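Local coordinates for 39 kDa initiator binding protein (PDB 1PP7) that binds the initiator element of core promoters in Trichomonas vaginalis, here through its DNA-binding domain, and so probably helps to position the start of transcription, at residues 70-73 / 74-78. Sequence-based numbering, arbitrary orientation.
Sequences KNVA and LVMGI. With nucleotides of chain A.
Ala-73 and Ile-78 meet where helix 69-76 ends in a Schellman motif: Ile-78 N reaches back to Ala-73 O at 3.1 Å, almost straight at 175°, and Gly-77, with positive phi, turns the chain out of the helix. The turn lies in the DNA-binding domain, of the helix-turn-helix clan, and leads into helix 80-89. Further back in the helix, Val-75 N bonds to Asn-71 O at 3.0 Å. Met-76 runs from its backbone along Val-72: its CB sits 3.2 Å from Val-72 O, the same oxygen that accepts Met-76 N. With CG anti to the carbonyl carbon (chi1 -75°), the chain runs back alongside Val-72, and CG too stays close to that oxygen. SD then lies 4.0 Å from Val-72 CG1, the two side chains side by side and pointing the same way, and a bend at chi3 (131°) turns the methyl CE away from Val-72. Phe-34 and Lys-37 of helix 34-45 pack against this side chain, while Leu-83 of helix 80-89 touches Val-72, Ala-73 and Ile-78. Beyond the turn the chain comes up to the DNA backbone, where Ile-78 CA packs 3.5 Å from phosphate oxygen OP2 of DT8 of chain A.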
loop_
_atom_site.group_PDB
_atom_site.type_symbol
_atom_site.label_atom_id
_atom_site.label_comp_id
_atom_site.label_asym_id
_atom_site.label_seq_id
_atom_site.Cartn_x
_atom_site.Cartn_y
_atom_site.Cartn_z
ATOM N N LYS C 70 9.528 -1.388 3.043
ATOM C CA LYS C 70 10.580 -1.684 2.102
ATOM C C LYS C 70 10.010 -2.335 0.805
ATOM O O LYS C 70 10.358 -1.900 -0.284
ATOM C CB LYS C 70 11.619 -2.578 2.797
ATOM C CG LYS C 70 12.956 -2.642 2.095
ATOM C CD LYS C 70 14.082 -2.743 3.113
ATOM C CE LYS C 70 15.442 -2.907 2.429
ATOM N NZ LYS C 70 16.582 -3.056 3.421
ATOM N N ASN C 71 9.108 -3.327 0.933
ATOM C CA ASN C 71 8.510 -4.021 -0.221
ATOM C C ASN C 71 7.416 -3.205 -0.901
ATOM O O ASN C 71 7.255 -3.224 -2.122
ATOM C CB ASN C 71 7.933 -5.365 0.216
ATOM C CG ASN C 71 9.036 -6.435 0.503
ATOM O OD1 ASN C 71 10.230 -6.123 0.565
ATOM N ND2 ASN C 71 8.619 -7.688 0.690
ATOM N N VAL C 72 6.636 -2.508 -0.095
ATOM C CA VAL C 72 5.573 -1.690 -0.606
ATOM C C VAL C 72 6.124 -0.527 -1.433
ATOM O O VAL C 72 5.547 -0.158 -2.458
ATOM C CB VAL C 72 4.762 -1.174 0.533
ATOM C CG1 VAL C 72 3.790 -0.096 0.035
ATOM C CG2 VAL C 72 4.065 -2.344 1.192
ATOM N N ALA C 73 7.241 0.052 -0.994
ATOM C CA ALA C 73 7.803 1.127 -1.763
ATOM C C ALA C 73 8.200 0.505 -3.095
ATOM O O ALA C 73 7.968 1.109 -4.112
ATOM C CB ALA C 73 8.992 1.716 -1.078
ATOM N N LEU C 74 8.760 -0.706 -3.111
ATOM C CA LEU C 74 9.175 -1.309 -4.390
ATOM C C LEU C 74 8.058 -1.511 -5.377
ATOM O O LEU C 74 8.080 -0.921 -6.462
ATOM C CB LEU C 74 9.865 -2.673 -4.214
ATOM C CG LEU C 74 11.250 -2.621 -3.583
ATOM C CD1 LEU C 74 11.743 -4.032 -3.231
ATOM C CD2 LEU C 74 12.174 -1.968 -4.532
ATOM N N VAL C 75 7.075 -2.333 -5.014
ATOM C CA VAL C 75 5.973 -2.591 -5.942
ATOM C C VAL C 75 5.282 -1.294 -6.413
ATOM O O VAL C 75 4.646 -1.272 -7.478
ATOM C CB VAL C 75 4.931 -3.559 -5.328
ATOM C CG1 VAL C 75 5.623 -4.711 -4.654
ATOM C CG2 VAL C 75 4.120 -2.893 -4.310
ATOM N N MET C 76 5.424 -0.213 -5.644
ATOM C CA MET C 76 4.795 1.058 -5.973
ATOM C C MET C 76 5.646 1.970 -6.813
ATOM O O MET C 76 5.142 2.966 -7.387
ATOM C CB MET C 76 4.419 1.807 -4.731
ATOM C CG MET C 76 3.219 1.271 -4.051
ATOM S SD MET C 76 2.794 2.495 -2.826
ATOM C CE MET C 76 1.089 2.744 -3.072
ATOM N N GLY C 77 6.924 1.618 -6.900
ATOM C CA GLY C 77 7.878 2.390 -7.677
ATOM C C GLY C 77 8.359 3.675 -7.019
ATOM O O GLY C 77 8.599 4.662 -7.712
ATOM N N ILE C 78 8.494 3.699 -5.701
ATOM C CA ILE C 78 8.952 4.923 -5.043
ATOM C C ILE C 78 9.973 4.568 -4.009
ATOM O O ILE C 78 9.945 3.478 -3.449
ATOM C CB ILE C 78 7.754 5.734 -4.407
ATOM C CG1 ILE C 78 7.089 4.906 -3.283
ATOM C CG2 ILE C 78 6.734 6.120 -5.544
ATOM C CD1 ILE C 78 5.748 5.429 -2.763
ATOM P P DT A 8 11.071 8.717 -6.183
ATOM O OP1 DT A 8 11.363 7.919 -7.399
ATOM O OP2 DT A 8 10.595 8.025 -4.978
ATOM O "O5'" DT A 8 12.291 9.613 -5.762
ATOM C "C5'" DT A 8 12.697 10.611 -6.683
ATOM C "C4'" DT A 8 13.831 11.422 -6.129
ATOM O "O4'" DT A 8 13.260 12.515 -5.418
ATOM C "C3'" DT A 8 14.751 10.705 -5.159
ATOM O "O3'" DT A 8 16.093 10.819 -5.612
ATOM C "C2'" DT A 8 14.584 11.466 -3.866
ATOM C "C1'" DT A 8 14.018 12.784 -4.281
ATOM N N1 DT A 8 13.118 13.436 -3.301
ATOM C C2 DT A 8 13.350 14.777 -2.993
ATOM O O2 DT A 8 14.183 15.438 -3.540
ATOM N N3 DT A 8 12.522 15.310 -2.041
ATOM C C4 DT A 8 11.454 14.686 -1.429
ATOM O O4 DT A 8 10.755 15.325 -0.635
ATOM C C5 DT A 8 11.240 13.290 -1.824
ATOM C C7 DT A 8 10.095 12.528 -1.235
ATOM C C6 DT A 8 12.084 12.746 -2.718
#